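Local coordinates for protein beta-agarase B (Zobellia galactanivorans, PDB 4ATF) that cleaves the beta-1,4-linkages of agarose at random with retention of anomeric configuration, as a family 16 glycoside hydrolase, giving mainly tetramers, at residues S122-D127 against T261-W266; C100-T105 against E254-I259. The protein carries 1 engineered substitution. All blocks are in the same frame, centred on the assembly; numbering follows the deposited sequence.

Contact 1: S122-D127 against T261-W266. With GAL (beta-D-galactopyranose), chain E.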
loop_
_atom_site.group_PDB
_atom_site.type_symbol
_atom_site.label_atom_id
_atom_site.label_comp_id
_atom_site.label_asym_id
_atom_site.label_seq_id
_atom_site.Cartn_x
_atom_site.Cartn_y
_atom_site.Cartn_z
ATOM N N SER A 122 14.127 5.672 -2.710
ATOM C CA SER A 122 14.086 6.467 -1.494
ATOM C C SER A 122 13.929 5.597 -0.227
ATOM O O SER A 122 13.451 4.399 -0.289
ATOM C CB SER A 122 12.824 7.362 -1.611
ATOM O OG SER A 122 12.665 8.224 -0.464
ATOM N N THR A 123 14.236 6.184 0.953
ATOM C CA THR A 123 14.019 5.435 2.198
ATOM C C THR A 123 12.583 5.560 2.605
ATOM O O THR A 123 12.126 4.802 3.478
ATOM C CB THR A 123 14.920 5.976 3.395
ATOM O OG1 THR A 123 14.828 7.409 3.450
ATOM C CG2 THR A 123 16.402 5.574 3.152
ATOM N N LEU A 124 11.842 6.431 1.930
ATOM C CA LEU A 124 10.394 6.532 2.216
ATOM C C LEU A 124 9.662 5.317 1.685
ATOM O O LEU A 124 10.145 4.700 0.727
ATOM C CB LEU A 124 9.802 7.736 1.472
ATOM C CG LEU A 124 10.275 9.110 1.986
ATOM C CD1 LEU A 124 9.552 10.151 1.058
ATOM C CD2 LEU A 124 10.003 9.354 3.426
ATOM N N ALA A 125 8.536 4.954 2.304
ATOM C CA ALA A 125 7.686 3.847 1.804
ATOM C C ALA A 125 6.922 4.217 0.550
ATOM O O ALA A 125 6.460 5.361 0.448
ATOM C CB ALA A 125 6.665 3.346 2.922
ATOM N N SER A 126 6.811 3.277 -0.393
ATOM C CA SER A 126 5.931 3.353 -1.585
ATOM C C SER A 126 4.782 2.392 -1.346
ATOM O O SER A 126 5.030 1.204 -1.188
ATOM C CB SER A 126 6.717 2.881 -2.812
ATOM O OG SER A 126 7.838 3.717 -3.059
ATOM N N ASP A 127 3.541 2.883 -1.230
ATOM C CA ASP A 127 2.423 2.069 -0.710
ATOM C C ASP A 127 1.220 2.036 -1.651
ATOM O O ASP A 127 0.782 3.103 -2.144
ATOM C CB ASP A 127 1.921 2.698 0.604
ATOM C CG ASP A 127 2.976 2.693 1.694
ATOM O OD1 ASP A 127 3.643 1.650 1.825
ATOM O OD2 ASP A 127 3.142 3.745 2.409
ATOM N N THR A 261 2.882 7.729 -0.252
ATOM C CA THR A 261 4.217 7.456 0.302
ATOM C C THR A 261 4.152 7.872 1.753
ATOM O O THR A 261 3.250 8.677 2.114
ATOM C CB THR A 261 5.390 8.139 -0.482
ATOM O OG1 THR A 261 5.309 9.570 -0.352
ATOM C CG2 THR A 261 5.297 7.771 -2.000
ATOM N N GLU A 262 5.103 7.382 2.575
ATOM C CA GLU A 262 5.074 7.624 4.054
ATOM C C GLU A 262 6.478 7.600 4.608
ATOM O O GLU A 262 7.297 6.755 4.208
ATOM C CB GLU A 262 4.294 6.541 4.881
ATOM C CG GLU A 262 2.812 6.542 4.711
ATOM C CD GLU A 262 2.074 5.400 5.499
ATOM O OE1 GLU A 262 2.705 4.636 6.242
ATOM O OE2 GLU A 262 0.856 5.205 5.291
ATOM N N ASP A 263 6.751 8.481 5.562
ATOM C CA ASP A 263 7.867 8.246 6.458
ATOM C C ASP A 263 7.277 7.565 7.721
ATOM O O ASP A 263 6.387 8.129 8.342
ATOM C CB ASP A 263 8.513 9.588 6.867
ATOM C CG ASP A 263 9.575 9.401 7.921
ATOM O OD1 ASP A 263 9.223 9.471 9.146
ATOM O OD2 ASP A 263 10.767 9.239 7.518
ATOM N N GLN A 264 7.773 6.396 8.124
ATOM C CA GLN A 264 7.233 5.757 9.315
ATOM C C GLN A 264 8.168 5.944 10.561
ATOM O O GLN A 264 9.389 6.007 10.430
ATOM C CB GLN A 264 7.012 4.290 8.980
ATOM C CG GLN A 264 5.879 4.220 8.000
ATOM C CD GLN A 264 5.879 3.038 7.084
ATOM O OE1 GLN A 264 4.964 2.880 6.213
ATOM N NE2 GLN A 264 6.824 2.160 7.266
ATOM N N THR A 265 7.550 6.044 11.755
ATOM C CA THR A 265 8.311 6.246 13.006
ATOM C C THR A 265 9.390 5.166 13.275
ATOM O O THR A 265 10.506 5.456 13.724
ATOM C CB THR A 265 7.382 6.361 14.250
ATOM O OG1 THR A 265 6.429 7.389 13.993
ATOM C CG2 THR A 265 8.216 6.778 15.521
ATOM N N TRP A 266 9.098 3.914 12.972
ATOM C CA TRP A 266 10.107 2.875 13.276
ATOM C C TRP A 266 11.406 3.049 12.429
ATOM O O TRP A 266 12.450 2.454 12.772
ATOM C CB TRP A 266 9.517 1.459 13.090
ATOM C CG TRP A 266 9.221 1.007 11.659
ATOM C CD1 TRP A 266 8.124 1.308 10.918
ATOM C CD2 TRP A 266 10.051 0.178 10.814
ATOM N NE1 TRP A 266 8.208 0.727 9.630
ATOM C CE2 TRP A 266 9.365 0.009 9.561
ATOM C CE3 TRP A 266 11.283 -0.455 10.995
ATOM C CZ2 TRP A 266 9.859 -0.754 8.525
ATOM C CZ3 TRP A 266 11.802 -1.232 9.928
ATOM C CH2 TRP A 266 11.085 -1.370 8.703
HETATM C C1 GAL E . 0.577 -0.521 6.844
HETATM C C2 GAL E . 0.250 0.265 8.106
HETATM C C3 GAL E . -0.603 1.523 7.917
HETATM C C4 GAL E . 0.129 2.388 6.871
HETATM C C5 GAL E . 0.438 1.521 5.616
HETATM C C6 GAL E . 1.070 2.313 4.457
HETATM O O2 GAL E . -0.502 -0.627 8.877
HETATM O O3 GAL E . -0.629 2.140 9.216
HETATM O O4 GAL E . 1.339 2.806 7.446
HETATM O O5 GAL E . 1.177 0.318 5.872
HETATM O O6 GAL E . 1.192 1.361 3.397
#
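A125 and E262 face each other as an antiparallel hydrogen-bonded pair, and each backbone group of the pair finds its mate. A125 N donates to E262 O at 2.9 Å, while E262 N returns to A125 O at 3.2 Å. A125 O carries a second, weaker load, a CA-H...O contact from T261 CA at 3.1 Å.

The side chains split between the two faces of the sheet. S126 and T261 turn to the one where F294 lies, and S126 OG is bonded to the backbone N of M120. A125 and E262 turn to the other, the concave surface that in the beta-sandwich of family 16 hydrolases lines the substrate cleft; here it holds an agarose oligosaccharide. E262 reaches the sugar with CG anti to its carbonyl carbon (chi1 -70°) and the chain extended beyond. OE1 accepts a short 2.6 Å bond from O4 of the galactose, whereas OE2 is held by N260 ND2, a second-shell amide that, with the sugar bond at OE1, probably sets how the carboxylate is turned. D127 enters beside this chain: its OD2 lies 3.6 Å from E262 CG, and its side chain also neighbours D143, the proposed proton donor, which is changed in this structure.

Beyond the strand pair, D263 CB rests against L124 CD2 at 3.8 Å, the two side chains crossing at about a right angle. The D263 carboxylate is well occupied, OD1 by L68 N and S268 OG, OD2 by T280 OG1. On the opposite segment S122 OG accepts from L124 N, closing an ST turn that leads into the strand, and it is also bonded to OD1 of N292.

Contact 2: C100-T105 against E254-I259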
loop_
_atom_site.group_PDB
_atom_site.type_symbol
_atom_site.label_atom_id
_atom_site.label_comp_id
_atom_site.label_asym_id
_atom_site.label_seq_id
_atom_site.Cartn_x
_atom_site.Cartn_y
_atom_site.Cartn_z
ATOM N N CYS A 100 -0.975 11.496 -0.927
ATOM C CA CYS A 100 -1.867 10.367 -0.518
ATOM C C CYS A 100 -3.188 10.564 -1.265
ATOM O O CYS A 100 -3.711 11.694 -1.276
ATOM C CB CYS A 100 -2.122 10.440 0.998
ATOM S SG CYS A 100 -3.054 9.024 1.645
ATOM N N ILE A 101 -3.705 9.519 -1.923
ATOM C CA ILE A 101 -5.011 9.603 -2.551
ATOM C C ILE A 101 -5.844 8.402 -2.051
ATOM O O ILE A 101 -5.260 7.409 -1.618
ATOM C CB ILE A 101 -4.953 9.619 -4.121
ATOM C CG1 ILE A 101 -4.661 8.227 -4.732
ATOM C CG2 ILE A 101 -3.979 10.786 -4.648
ATOM C CD1 ILE A 101 -4.753 8.219 -6.349
ATOM N N THR A 102 -7.170 8.542 -2.086
ATOM C CA THR A 102 -8.117 7.514 -1.636
ATOM C C THR A 102 -9.198 7.307 -2.704
ATOM O O THR A 102 -9.653 8.283 -3.313
ATOM C CB THR A 102 -8.798 7.934 -0.315
ATOM O OG1 THR A 102 -7.802 8.290 0.662
ATOM C CG2 THR A 102 -9.711 6.797 0.237
ATOM N N SER A 103 -9.601 6.053 -2.954
ATOM C CA SER A 103 -10.715 5.802 -3.895
ATOM C C SER A 103 -12.054 6.363 -3.363
ATOM O O SER A 103 -12.308 6.413 -2.155
ATOM C CB SER A 103 -10.885 4.310 -4.190
ATOM O OG SER A 103 -11.160 3.599 -2.969
ATOM N N LYS A 104 -12.899 6.830 -4.270
ATOM C CA LYS A 104 -14.211 7.333 -3.865
ATOM C C LYS A 104 -15.228 6.192 -3.728
ATOM O O LYS A 104 -16.342 6.454 -3.285
ATOM C CB LYS A 104 -14.694 8.428 -4.822
ATOM C CG LYS A 104 -13.983 9.811 -4.407
ATOM C CD LYS A 104 -14.532 10.927 -5.170
ATOM C CE LYS A 104 -13.972 12.230 -4.606
ATOM N NZ LYS A 104 -14.183 13.334 -5.493
ATOM N N THR A 105 -14.856 4.968 -4.131
ATOM C CA THR A 105 -15.736 3.800 -4.059
ATOM C C THR A 105 -14.952 2.733 -3.285
ATOM O O THR A 105 -13.745 2.693 -3.374
ATOM C CB THR A 105 -16.110 3.234 -5.502
ATOM O OG1 THR A 105 -16.895 4.227 -6.163
ATOM C CG2 THR A 105 -16.878 1.908 -5.462
ATOM N N GLU A 254 -15.834 -3.846 3.892
ATOM C CA GLU A 254 -15.458 -3.183 2.607
ATOM C C GLU A 254 -14.357 -2.119 2.856
ATOM O O GLU A 254 -14.236 -1.570 4.013
ATOM C CB GLU A 254 -16.722 -2.600 1.910
ATOM C CG GLU A 254 -17.268 -1.367 2.620
ATOM C CD GLU A 254 -18.580 -0.870 2.056
ATOM O OE1 GLU A 254 -19.014 -1.345 0.954
ATOM O OE2 GLU A 254 -19.187 -0.022 2.740
ATOM N N MET A 255 -13.505 -1.851 1.828
ATOM C CA MET A 255 -12.273 -1.074 2.097
ATOM C C MET A 255 -12.062 -0.012 1.003
ATOM O O MET A 255 -12.442 -0.227 -0.158
ATOM C CB MET A 255 -11.042 -1.994 2.140
ATOM C CG MET A 255 -11.068 -2.967 3.335
ATOM S SD MET A 255 -9.537 -3.870 3.474
ATOM C CE MET A 255 -10.004 -5.112 4.731
ATOM N N ASP A 256 -11.497 1.136 1.423
ATOM C CA ASP A 256 -10.974 2.171 0.558
ATOM C C ASP A 256 -9.616 1.706 -0.048
ATOM O O ASP A 256 -8.829 1.011 0.603
ATOM C CB ASP A 256 -10.636 3.436 1.417
ATOM C CG ASP A 256 -11.895 4.146 1.993
ATOM O OD1 ASP A 256 -13.026 4.048 1.436
ATOM O OD2 ASP A 256 -11.745 4.853 3.022
ATOM N N ILE A 257 -9.318 2.117 -1.278
ATOM C CA ILE A 257 -8.024 1.850 -1.868
ATOM C C ILE A 257 -7.205 3.099 -1.602
ATOM O O ILE A 257 -7.691 4.213 -1.837
ATOM C CB ILE A 257 -8.159 1.633 -3.395
ATOM C CG1 ILE A 257 -9.113 0.456 -3.718
ATOM C CG2 ILE A 257 -6.721 1.498 -4.036
ATOM C CD1 ILE A 257 -9.420 0.363 -5.272
ATOM N N ILE A 258 -6.003 2.956 -1.063
ATOM C CA ILE A 258 -5.178 4.150 -0.722
ATOM C C ILE A 258 -3.827 3.962 -1.460
ATOM O O ILE A 258 -3.283 2.843 -1.468
ATOM C CB ILE A 258 -4.954 4.250 0.825
ATOM C CG1 ILE A 258 -6.335 4.265 1.552
ATOM C CG2 ILE A 258 -4.020 5.415 1.193
ATOM C CD1 ILE A 258 -6.242 4.430 3.086
ATOM N N ILE A 259 -3.326 5.044 -2.111
ATOM C CA ILE A 259 -1.998 5.041 -2.738
ATOM C C ILE A 259 -1.232 6.220 -2.117
ATOM O O ILE A 259 -1.717 7.351 -2.187
ATOM C CB ILE A 259 -2.117 5.192 -4.291
ATOM C CG1 ILE A 259 -3.008 4.065 -4.840
ATOM C CG2 ILE A 259 -0.659 5.234 -4.922
ATOM C CD1 ILE A 259 -3.211 4.063 -6.385
HETATM O O HOH W 1 -14.203 5.391 -0.520
#
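Strands 100-103 and 255-259 run antiparallel, their axes coming within 4.7 Å of each other and their directions 152° from one another, with I101 and I259 exchanging both backbone bonds and T102 opposite I258 as the non-hydrogen-bonded pair. At S103 the pattern changes: S103 N still donates to I257 O at 2.9 Å, but the bond back from I257 N goes to S103 OG, nearly straight at 173°. With chi1 at 60°, the hydroxyl sits between the backbone N and the carbonyl carbon, from where it also donates to T105 O at 2.8 Å. An alanine here would strip I257 N of its acceptor and is likely to let the turn at T105 drift from the strand. S103 O instead accepts a hydrogen bond from a water at 2.7 Å, and that water donates to D256 OD1 as well; D256 is further tied to R106 by a salt bridge and to H60, a substrate-binding residue, through OD2. T102 CG2 packs on D256 CB at 3.7 Å, and C100 SG meets I258 CG2 at 3.8 Å. I101 and I259 lie side by side, pointing into the sandwich interior against L83 of strand 82-89, where I259 also meets F294 and V296 of strand 293-306. Strand 125-132 lies along the other edge of 255-262, with W129 and L131 touching I258.

How the contacts relate
From the N terminus the chain passes first through 100-105, then 122-127, and only much later returns through 254-259 and 261-266 in succession. Contact 2 thus closes a loop of 148 residues and contact 1 one of 133, and the two cross, since their segments alternate. Both closures end on strand 255-262, which slots between two strands laid down much earlier: 96-103 along one edge in contact 2 and 125-132 along the other in contact 1. The contact centres are about 18 Å apart, yet D127 O, on strand 125-132, packs on I259 CG2 of strand 255-262 at 3.8 Å, so the two contacts touch directly.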